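Local coordinates for adhesion G-protein coupled receptor G6 (Danio rerio, PDB 6V55) that probably mediates cell adhesion and signalling in myelination, as a calcium-binding adhesion G-protein coupled receptor with a large extracellular region of several domains, at residues 118-123 against 299-304; 130-135 against 304-309; 626-631 against 642-647; 608-613 against 673-678. All coordinates share one frame; numbering follows the deposited sequence.

Contact 1. Residues 118-123 against 299-304; sequences RNQKVT and WDHSYW
Arg118 and Trp299 run alongside in opposite senses, the arginine CG lying in the plane of the indole at its edge, 3.8 Å from Trp299 CD1. Farther out the guanidinium, its plane turned 60° from the indole, has Trp299 O over the centre of one face, while its NH2 forms a salt bridge with Asp298, next door in the chain. Gln120 contributes two contacts. Its backbone O sits at the indole edge and takes a weak hydrogen bond from Trp299 NE1, 3.5 Å long though fairly straight at 161°; its side-chain amide crosses to the rim of the His301 ring. Val122 closes the row, with CG2 at 3.6 Å from Trp299 CZ2, in edge strand 122-123, where Val122 pairs through its backbone with Ile270 of strand 268-276. Trp299 reaches all three residues because its CG is anti to the backbone N (chi1 -158°), which swings the indole across to 118-123; its CZ3 end meanwhile lies over a face of Trp304. A leucine in place of Trp299 would probably leave Gln120 O without this donor and open a gap beside Val122. The contact thus joins two parts of the pentraxin-like domain far apart in sequence through a buried indole held mainly by packing, with one weak N-H bond giving the indole nitrogen an acceptor and the charged group kept at the periphery, paired with an acid.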
# COMPACT_ATOMS: atom_id res chain seq x y z
N ARG A 118 -24.77 -1.32 -19.30
CA ARG A 118 -25.92 -1.58 -18.45
C ARG A 118 -25.92 -0.80 -17.14
O ARG A 118 -26.84 -0.99 -16.33
CB ARG A 118 -26.02 -3.07 -18.16
CG ARG A 118 -26.70 -3.84 -19.27
CD ARG A 118 -26.97 -5.25 -18.83
NE ARG A 118 -26.32 -6.20 -19.72
CZ ARG A 118 -26.90 -6.74 -20.79
NH1 ARG A 118 -28.15 -6.44 -21.11
NH2 ARG A 118 -26.22 -7.59 -21.54
N ASN A 119 -24.92 0.05 -16.90
CA ASN A 119 -24.96 1.06 -15.85
C ASN A 119 -25.17 2.44 -16.43
O ASN A 119 -24.87 3.43 -15.77
CB ASN A 119 -23.67 1.04 -15.02
CG ASN A 119 -23.63 -0.10 -14.03
OD1 ASN A 119 -24.54 -0.26 -13.20
ND2 ASN A 119 -22.58 -0.93 -14.12
N GLN A 120 -25.62 2.54 -17.68
CA GLN A 120 -25.75 3.82 -18.35
C GLN A 120 -27.07 3.90 -19.11
O GLN A 120 -27.54 2.92 -19.68
CB GLN A 120 -24.58 4.06 -19.33
CG GLN A 120 -23.22 4.26 -18.68
CD GLN A 120 -22.09 4.12 -19.66
OE1 GLN A 120 -22.07 3.19 -20.45
NE2 GLN A 120 -21.13 5.04 -19.60
N LYS A 121 -27.67 5.09 -19.11
CA LYS A 121 -28.82 5.43 -19.93
C LYS A 121 -28.31 6.35 -21.03
O LYS A 121 -27.19 6.86 -20.95
CB LYS A 121 -29.92 6.09 -19.08
CG LYS A 121 -30.78 5.08 -18.25
CD LYS A 121 -30.13 4.64 -16.90
CE LYS A 121 -30.93 3.56 -16.14
NZ LYS A 121 -30.07 2.78 -15.19
N VAL A 122 -29.08 6.52 -22.11
CA VAL A 122 -28.56 7.19 -23.31
C VAL A 122 -29.55 8.25 -23.78
O VAL A 122 -30.71 7.94 -24.07
CB VAL A 122 -28.25 6.18 -24.44
CG1 VAL A 122 -28.00 6.89 -25.75
CG2 VAL A 122 -26.99 5.38 -24.12
N THR A 123 -29.08 9.49 -23.89
CA THR A 123 -29.89 10.57 -24.45
C THR A 123 -29.92 10.49 -25.98
O THR A 123 -28.87 10.47 -26.62
CB THR A 123 -29.35 11.93 -23.98
OG1 THR A 123 -29.44 12.01 -22.55
CG2 THR A 123 -30.14 13.08 -24.60
N TRP A 299 -26.72 -4.73 -25.17
CA TRP A 299 -26.38 -3.48 -24.50
C TRP A 299 -25.04 -3.62 -23.81
O TRP A 299 -24.94 -3.98 -22.63
CB TRP A 299 -27.46 -3.10 -23.49
CG TRP A 299 -27.50 -1.64 -23.12
CD1 TRP A 299 -27.38 -1.13 -21.86
CD2 TRP A 299 -27.81 -0.52 -23.98
NE1 TRP A 299 -27.54 0.23 -21.89
CE2 TRP A 299 -27.80 0.63 -23.17
CE3 TRP A 299 -28.05 -0.38 -25.35
CZ2 TRP A 299 -28.02 1.91 -23.68
CZ3 TRP A 299 -28.28 0.90 -25.86
CH2 TRP A 299 -28.25 2.02 -25.02
N ASP A 300 -24.01 -3.30 -24.56
CA ASP A 300 -22.64 -3.66 -24.28
C ASP A 300 -21.83 -2.84 -25.27
O ASP A 300 -22.22 -2.75 -26.44
CB ASP A 300 -22.42 -5.16 -24.45
CG ASP A 300 -21.11 -5.64 -23.88
OD1 ASP A 300 -20.04 -5.28 -24.44
OD2 ASP A 300 -21.17 -6.40 -22.89
N HIS A 301 -20.74 -2.24 -24.80
CA HIS A 301 -20.05 -1.20 -25.55
C HIS A 301 -19.41 -1.70 -26.83
O HIS A 301 -19.31 -0.93 -27.79
CB HIS A 301 -18.99 -0.56 -24.68
CG HIS A 301 -19.53 0.40 -23.68
ND1 HIS A 301 -19.87 1.70 -24.00
CD2 HIS A 301 -19.78 0.25 -22.36
CE1 HIS A 301 -20.30 2.31 -22.92
NE2 HIS A 301 -20.26 1.46 -21.90
N SER A 302 -19.04 -2.99 -26.88
CA SER A 302 -18.46 -3.58 -28.09
C SER A 302 -19.44 -3.65 -29.26
O SER A 302 -19.00 -3.78 -30.41
CB SER A 302 -17.93 -4.99 -27.77
OG SER A 302 -18.93 -5.80 -27.17
N TYR A 303 -20.76 -3.54 -29.01
CA TYR A 303 -21.81 -3.59 -30.03
C TYR A 303 -22.18 -2.22 -30.61
O TYR A 303 -22.90 -2.19 -31.61
CB TYR A 303 -23.08 -4.22 -29.44
CG TYR A 303 -23.03 -5.71 -29.12
CD1 TYR A 303 -22.49 -6.16 -27.92
CD2 TYR A 303 -23.56 -6.65 -29.99
CE1 TYR A 303 -22.46 -7.52 -27.61
CE2 TYR A 303 -23.53 -8.02 -29.69
CZ TYR A 303 -22.98 -8.44 -28.50
OH TYR A 303 -22.97 -9.78 -28.21
N TRP A 304 -21.73 -1.11 -30.01
CA TRP A 304 -22.26 0.22 -30.30
C TRP A 304 -21.15 1.24 -30.53
O TRP A 304 -20.01 1.06 -30.10
CB TRP A 304 -23.15 0.73 -29.14
CG TRP A 304 -24.40 -0.06 -28.89
CD1 TRP A 304 -24.54 -1.15 -28.07
CD2 TRP A 304 -25.69 0.19 -29.46
NE1 TRP A 304 -25.85 -1.60 -28.10
CE2 TRP A 304 -26.57 -0.80 -28.94
CE3 TRP A 304 -26.18 1.14 -30.35
CZ2 TRP A 304 -27.91 -0.84 -29.28
CZ3 TRP A 304 -27.52 1.08 -30.71
CH2 TRP A 304 -28.37 0.09 -30.18

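Contact 2. Residues 130-135 against 304-309; sequences TILRVS and WTIPGS
Arg133 and Thr305 supply the backbone bond of this short antiparallel pairing: Thr305 N donates to Arg133 O at 3.0 Å with an N-H...O angle of 170°. The same carbonyl oxygen receives a CA-H...O contact from Trp304 CA at 3.5 Å. Next along, Val134 and Trp304 form a non-hydrogen-bonded pair whose side chains diverge at CB, yet the indole curls back. With CG beside the backbone N (chi1 -64°), its six-membered ring slips under the valine, and Val134 CG2 sits over the face in a CH-pi contact, 3.9 Å from the centroid and 17° off the normal. Indole NE1 is bonded elsewhere, to the carbonyl of Asp298. Apolar packing continues along both segments: Leu132 CD2 meets Ile306 CG2 at 3.8 Å, the two side chains at about a right angle, and Ser135 CB touches Thr305 CG2 at 3.6 Å. Beside the latter, Thr305 OG1 rests against the aliphatic CG of Arg133, 3.3 Å away. Leu132 and Val134 also bond through their backbones to strand 248-251, so the pairing ties residues 304-309 by way of strand 133-134 to a sheet of the pentraxin-like domain. With one sound hydrogen bond across, the two chains are held together chiefly by van der Waals contact, and Arg133 O is the one carbonyl here met by both an N-H and a CA-H.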
# COMPACT_ATOMS: atom_id res chain seq x y z
N THR A 130 -25.32 12.96 -35.97
CA THR A 130 -25.06 12.52 -34.60
C THR A 130 -25.72 11.14 -34.49
O THR A 130 -26.78 10.96 -33.89
CB THR A 130 -25.58 13.49 -33.54
OG1 THR A 130 -25.59 12.85 -32.26
CG2 THR A 130 -26.94 14.02 -33.89
N ILE A 131 -25.07 10.16 -35.12
CA ILE A 131 -25.62 8.83 -35.31
C ILE A 131 -25.18 7.96 -34.14
O ILE A 131 -23.98 7.82 -33.87
CB ILE A 131 -25.17 8.24 -36.66
CG1 ILE A 131 -25.74 9.07 -37.81
CG2 ILE A 131 -25.61 6.79 -36.81
CD1 ILE A 131 -24.70 9.85 -38.57
N LEU A 132 -26.15 7.37 -33.45
CA LEU A 132 -25.90 6.52 -32.29
C LEU A 132 -26.29 5.10 -32.70
O LEU A 132 -27.41 4.64 -32.46
CB LEU A 132 -26.68 7.01 -31.07
CG LEU A 132 -26.07 8.19 -30.32
CD1 LEU A 132 -26.50 9.53 -30.89
CD2 LEU A 132 -26.47 8.11 -28.87
N ARG A 133 -25.34 4.41 -33.34
CA ARG A 133 -25.62 3.21 -34.10
C ARG A 133 -24.99 1.98 -33.47
O ARG A 133 -24.07 2.07 -32.65
CB ARG A 133 -25.11 3.33 -35.53
CG ARG A 133 -23.65 3.71 -35.62
CD ARG A 133 -23.04 3.38 -36.99
NE ARG A 133 -22.95 1.94 -37.29
CZ ARG A 133 -22.77 1.46 -38.53
NH1 ARG A 133 -22.67 2.31 -39.55
NH2 ARG A 133 -22.70 0.15 -38.75
N VAL A 134 -25.53 0.82 -33.87
CA VAL A 134 -24.82 -0.44 -33.73
C VAL A 134 -23.52 -0.35 -34.53
O VAL A 134 -23.50 0.22 -35.63
CB VAL A 134 -25.74 -1.59 -34.17
CG1 VAL A 134 -25.06 -2.94 -34.09
CG2 VAL A 134 -26.98 -1.60 -33.30
N SER A 135 -22.42 -0.82 -33.95
CA SER A 135 -21.15 -0.63 -34.62
C SER A 135 -20.98 -1.67 -35.72
O SER A 135 -21.59 -2.75 -35.70
CB SER A 135 -19.98 -0.68 -33.64
OG SER A 135 -19.34 -1.92 -33.63
N TRP A 304 -21.73 -1.11 -30.01
CA TRP A 304 -22.26 0.22 -30.30
C TRP A 304 -21.15 1.24 -30.53
O TRP A 304 -20.01 1.06 -30.10
CB TRP A 304 -23.15 0.73 -29.14
CG TRP A 304 -24.40 -0.06 -28.89
CD1 TRP A 304 -24.54 -1.15 -28.07
CD2 TRP A 304 -25.69 0.19 -29.46
NE1 TRP A 304 -25.85 -1.60 -28.10
CE2 TRP A 304 -26.57 -0.80 -28.94
CE3 TRP A 304 -26.18 1.14 -30.35
CZ2 TRP A 304 -27.91 -0.84 -29.28
CZ3 TRP A 304 -27.52 1.08 -30.71
CH2 TRP A 304 -28.37 0.09 -30.18
N THR A 305 -21.50 2.33 -31.22
CA THR A 305 -20.73 3.58 -31.18
C THR A 305 -21.64 4.64 -30.57
O THR A 305 -22.44 5.26 -31.28
CB THR A 305 -20.24 4.04 -32.55
OG1 THR A 305 -21.34 4.48 -33.34
CG2 THR A 305 -19.53 2.92 -33.24
N ILE A 306 -21.52 4.83 -29.27
CA ILE A 306 -22.23 5.87 -28.54
C ILE A 306 -21.17 6.72 -27.85
O ILE A 306 -20.37 6.19 -27.07
CB ILE A 306 -23.21 5.29 -27.51
CG1 ILE A 306 -24.28 4.45 -28.21
CG2 ILE A 306 -23.85 6.41 -26.70
CD1 ILE A 306 -24.96 3.48 -27.28
N PRO A 307 -21.11 8.02 -28.11
CA PRO A 307 -20.12 8.88 -27.43
C PRO A 307 -20.44 9.06 -25.95
O PRO A 307 -21.53 8.75 -25.46
CB PRO A 307 -20.22 10.20 -28.20
CG PRO A 307 -20.88 9.85 -29.52
CD PRO A 307 -21.82 8.74 -29.19
N GLY A 308 -19.42 9.56 -25.23
CA GLY A 308 -19.55 9.84 -23.80
C GLY A 308 -20.49 10.98 -23.47
O GLY A 308 -21.04 11.02 -22.36
N SER A 309 -20.74 11.88 -24.44
CA SER A 309 -21.68 12.99 -24.29
C SER A 309 -23.13 12.53 -24.16
O SER A 309 -23.98 13.32 -23.74
CB SER A 309 -21.59 13.93 -25.49
OG SER A 309 -20.25 14.05 -25.95

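Contact 3. Residues 626-631 against 642-647; sequences SAFIAT and SEAHNA
The Phe628 ring carries Ala644 on one face: the methyl CB stands 4.0 Å from the centroid, 27° off the normal, in a CH-pi contact, and it leans toward the CG-CD1 side of the ring, 3.6 Å from CD1. This is a crossover in the beta-sandwich of the GAIN domain, the fold that carries the GPS motif of adhesion receptors. Residues 642-647 lead from edge strand 637-639 to strand 649-653, and in doing so pass over strand 623-628, which lies between those two in the sheet. Phe628 turns its ring up to the crossing chain by setting CG between the backbone N and the carbonyl carbon (chi1 73°). Two residues earlier on the same side of the strand, Ser626 points its hydroxyl at the loop, with OG anti to the backbone N (chi1 -161°). Ala644 N donates to Ser626 OG at 3.1 Å, so one alanine is held by its N-H at the serine and by its methyl at the phenylalanine. With alanine in place of Ser626, the Ala644 N-H is likely to lose this acceptor and the turn there to be less closely held. Between Ser626 and Phe628, Ala627 faces the other way, its CB packed on Phe674 and Phe676 of the second sheet. Its carbonyl O lies 3.5 Å from Ala647 CA, where the loop comes back down to the sheet. The Ala647 methyl flanks the serine hydroxyl, CB to Ser626 OG 3.4 Å, while Ser626 CB lies 3.3 Å from Ser642 O.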
# COMPACT_ATOMS: atom_id res chain seq x y z
N SER A 626 43.59 -19.34 7.26
CA SER A 626 43.48 -18.52 6.06
C SER A 626 42.06 -18.01 5.88
O SER A 626 41.09 -18.74 6.07
CB SER A 626 43.90 -19.34 4.84
OG SER A 626 44.23 -18.51 3.73
N ALA A 627 41.95 -16.75 5.47
CA ALA A 627 40.67 -16.13 5.15
C ALA A 627 40.60 -15.82 3.65
O ALA A 627 41.56 -15.31 3.07
CB ALA A 627 40.47 -14.84 5.95
N PHE A 628 39.45 -16.11 3.05
CA PHE A 628 39.30 -16.00 1.60
C PHE A 628 37.81 -15.85 1.27
O PHE A 628 36.95 -16.15 2.10
CB PHE A 628 39.92 -17.22 0.89
CG PHE A 628 39.12 -18.50 1.03
CD1 PHE A 628 39.13 -19.24 2.23
CD2 PHE A 628 38.37 -18.99 -0.04
CE1 PHE A 628 38.40 -20.43 2.35
CE2 PHE A 628 37.64 -20.17 0.07
CZ PHE A 628 37.66 -20.89 1.27
N ILE A 629 37.53 -15.37 0.05
CA ILE A 629 36.18 -15.30 -0.52
C ILE A 629 36.13 -16.15 -1.78
O ILE A 629 36.93 -15.94 -2.70
CB ILE A 629 35.74 -13.86 -0.86
CG1 ILE A 629 36.26 -12.85 0.16
CG2 ILE A 629 34.24 -13.82 -0.95
CD1 ILE A 629 35.83 -11.41 -0.13
N ALA A 630 35.18 -17.07 -1.84
CA ALA A 630 35.17 -18.09 -2.88
C ALA A 630 34.51 -17.58 -4.16
O ALA A 630 34.31 -16.38 -4.37
CB ALA A 630 34.49 -19.36 -2.36
N THR A 631 34.17 -18.52 -5.05
CA THR A 631 33.71 -18.22 -6.40
C THR A 631 32.24 -17.80 -6.40
O THR A 631 31.37 -18.63 -6.10
CB THR A 631 33.90 -19.45 -7.29
OG1 THR A 631 33.02 -20.49 -6.84
CG2 THR A 631 35.33 -19.95 -7.25
N SER A 642 45.07 -24.98 5.28
CA SER A 642 46.01 -24.55 4.26
C SER A 642 45.96 -23.03 4.15
O SER A 642 45.15 -22.37 4.79
CB SER A 642 45.65 -25.20 2.92
OG SER A 642 44.24 -25.31 2.78
N GLU A 643 46.85 -22.48 3.33
CA GLU A 643 46.69 -21.12 2.82
C GLU A 643 45.86 -21.21 1.54
O GLU A 643 46.31 -21.77 0.54
CB GLU A 643 48.05 -20.47 2.54
CG GLU A 643 47.95 -19.17 1.75
CD GLU A 643 49.29 -18.51 1.46
OE1 GLU A 643 50.36 -19.10 1.77
OE2 GLU A 643 49.27 -17.38 0.91
N ALA A 644 44.64 -20.69 1.59
CA ALA A 644 43.73 -20.74 0.45
C ALA A 644 44.21 -19.82 -0.67
O ALA A 644 44.99 -18.89 -0.45
CB ALA A 644 42.32 -20.36 0.88
N HIS A 645 43.72 -20.09 -1.88
CA HIS A 645 44.18 -19.35 -3.05
C HIS A 645 43.56 -17.96 -3.10
O HIS A 645 42.35 -17.79 -2.88
CB HIS A 645 43.86 -20.12 -4.33
CG HIS A 645 44.54 -19.57 -5.55
ND1 HIS A 645 43.87 -19.33 -6.73
CD2 HIS A 645 45.83 -19.21 -5.76
CE1 HIS A 645 44.72 -18.85 -7.62
NE2 HIS A 645 45.91 -18.77 -7.06
N ASN A 646 44.42 -16.97 -3.41
CA ASN A 646 44.15 -15.53 -3.34
C ASN A 646 43.60 -15.14 -1.97
O ASN A 646 42.53 -14.55 -1.84
CB ASN A 646 43.21 -15.07 -4.47
CG ASN A 646 43.81 -15.27 -5.85
OD1 ASN A 646 44.86 -14.72 -6.18
ND2 ASN A 646 43.11 -16.04 -6.68
N ALA A 647 44.35 -15.51 -0.93
CA ALA A 647 43.92 -15.25 0.44
C ALA A 647 44.05 -13.77 0.77
O ALA A 647 44.94 -13.07 0.28
CB ALA A 647 44.73 -16.08 1.43

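Contact 4. Residues 608-613 against 673-678; sequences LVVGVS and NFMFFG
Phe674 O is met by two groups of the facing strand: Gly611 N donates to it at 2.7 Å, nearly along the C=O axis of the phenylalanine, and Val610 CA sends a CA-H...O contact to it. Phe674 N returns a bond to Gly611 O at 2.9 Å, its donor tilted 22° from the carbonyl plane. Val609 and Phe676 repeat the pattern two residues along, the bond from Phe676 N to Val609 O measuring 2.9 Å and the one from Val609 N to Phe676 O stretched to 3.3 Å. Strands 608-614 and 671-677 thus run antiparallel as the two central strands of a four-stranded sheet in the GAIN domain. One face of that sheet turns toward helix 573-593, on which Asn673 and Met675 rest; the other packs on strand 623-628 of the second sheet. On the helix face, Leu608 and Phe677 run alongside in the same sense. Leucine CD1 reaches over the phenylalanine ring, 3.8 Å from its centroid, because CG is anti to the backbone N (chi1 179°). Val610 CG1 meets Met675 CG at 3.7 Å alongside, and at the end of the row Val612 CG1 touches Asn673 OD1, while the asparagine ND2 is bonded to Ser701 OG of the neighbouring strand. On the opposite face Val609 CG1 presses on Phe676 CB, 3.7 Å away, and beside Gly611 the Phe674 ring packs on Leu625 and Ala627 of strand 623-628.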
# COMPACT_ATOMS: atom_id res chain seq x y z
N LEU A 608 32.34 -9.71 8.30
CA LEU A 608 32.94 -10.32 9.48
C LEU A 608 32.74 -11.82 9.44
O LEU A 608 31.60 -12.30 9.39
CB LEU A 608 32.31 -9.78 10.76
CG LEU A 608 32.88 -10.40 12.04
CD1 LEU A 608 34.31 -10.00 12.25
CD2 LEU A 608 32.05 -10.05 13.26
N VAL A 609 33.84 -12.57 9.47
CA VAL A 609 33.77 -14.02 9.65
C VAL A 609 34.62 -14.38 10.86
O VAL A 609 35.73 -13.85 11.03
CB VAL A 609 34.19 -14.77 8.38
CG1 VAL A 609 35.53 -14.28 7.81
CG2 VAL A 609 34.20 -16.24 8.60
N VAL A 610 34.05 -15.18 11.78
CA VAL A 610 34.80 -15.64 12.95
C VAL A 610 34.75 -17.16 12.95
O VAL A 610 33.80 -17.78 12.45
CB VAL A 610 34.31 -15.06 14.31
CG1 VAL A 610 34.26 -13.52 14.29
CG2 VAL A 610 32.98 -15.65 14.78
N GLY A 611 35.81 -17.76 13.45
CA GLY A 611 35.93 -19.20 13.42
C GLY A 611 36.64 -19.71 14.64
O GLY A 611 37.51 -19.03 15.21
N VAL A 612 36.24 -20.89 15.08
CA VAL A 612 36.93 -21.60 16.14
C VAL A 612 37.24 -22.97 15.58
O VAL A 612 36.51 -23.49 14.73
CB VAL A 612 36.08 -21.72 17.42
CG1 VAL A 612 36.15 -20.43 18.19
CG2 VAL A 612 34.64 -22.00 17.06
N SER A 613 38.37 -23.54 16.02
CA SER A 613 38.72 -24.92 15.73
C SER A 613 39.48 -25.48 16.92
O SER A 613 40.15 -24.74 17.65
CB SER A 613 39.58 -25.06 14.47
OG SER A 613 40.91 -24.66 14.72
N ASN A 673 41.34 -19.61 17.65
CA ASN A 673 40.34 -18.63 17.27
C ASN A 673 40.83 -17.86 16.05
O ASN A 673 42.02 -17.60 15.91
CB ASN A 673 40.09 -17.66 18.42
CG ASN A 673 39.71 -18.37 19.71
OD1 ASN A 673 38.98 -19.35 19.68
ND2 ASN A 673 40.21 -17.89 20.84
N PHE A 674 39.91 -17.48 15.18
CA PHE A 674 40.31 -16.72 14.00
C PHE A 674 39.18 -15.77 13.67
O PHE A 674 38.02 -16.20 13.62
CB PHE A 674 40.62 -17.68 12.84
CG PHE A 674 41.22 -17.03 11.63
CD1 PHE A 674 40.41 -16.49 10.62
CD2 PHE A 674 42.59 -17.04 11.43
CE1 PHE A 674 40.95 -15.91 9.49
CE2 PHE A 674 43.15 -16.46 10.28
CZ PHE A 674 42.32 -15.91 9.30
N MET A 675 39.49 -14.50 13.45
CA MET A 675 38.53 -13.50 12.99
C MET A 675 39.12 -12.73 11.80
O MET A 675 40.30 -12.39 11.81
CB MET A 675 38.16 -12.48 14.08
CG MET A 675 37.81 -13.10 15.41
SD MET A 675 37.48 -11.94 16.72
CE MET A 675 38.49 -12.72 17.98
N PHE A 676 38.29 -12.47 10.80
CA PHE A 676 38.68 -11.64 9.67
C PHE A 676 37.72 -10.46 9.61
O PHE A 676 36.50 -10.67 9.50
CB PHE A 676 38.67 -12.44 8.36
CG PHE A 676 38.94 -11.62 7.13
CD1 PHE A 676 37.89 -11.20 6.31
CD2 PHE A 676 40.24 -11.28 6.79
CE1 PHE A 676 38.14 -10.43 5.18
CE2 PHE A 676 40.51 -10.52 5.66
CZ PHE A 676 39.45 -10.09 4.86
N PHE A 677 38.25 -9.25 9.67
CA PHE A 677 37.43 -8.04 9.60
C PHE A 677 37.54 -7.47 8.18
O PHE A 677 38.59 -6.98 7.78
CB PHE A 677 37.86 -7.02 10.64
CG PHE A 677 37.47 -7.38 12.05
CD1 PHE A 677 38.26 -8.22 12.82
CD2 PHE A 677 36.30 -6.86 12.61
CE1 PHE A 677 37.90 -8.55 14.12
CE2 PHE A 677 35.93 -7.18 13.92
CZ PHE A 677 36.74 -8.02 14.67
N GLY A 678 36.45 -7.58 7.42
CA GLY A 678 36.46 -7.02 6.08
C GLY A 678 36.46 -5.51 6.04
O GLY A 678 36.92 -4.92 5.05

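How the contacts relate
The four contacts form two pairs on opposite sides of the chain's centre, with contact centres 73 to 77 Å apart across the pairs. Contacts 1 and 2 have centres about 9 Å apart within the pentraxin-like domain. They share Trp304 and interlock along the chain, their segments alternating, and Tyr303 O probably takes a hydrogen bond from Ser135 N. Contacts 3 and 4 follow later, in the GAIN domain, with centres 13 Å apart. Contact 3 is nested inside the loop closed by contact 4, and the two sit on facing sheets that meet where Ala627 packs on Phe674 and Phe676. Each pair therefore knits its own domain, and none of the four bridges the two.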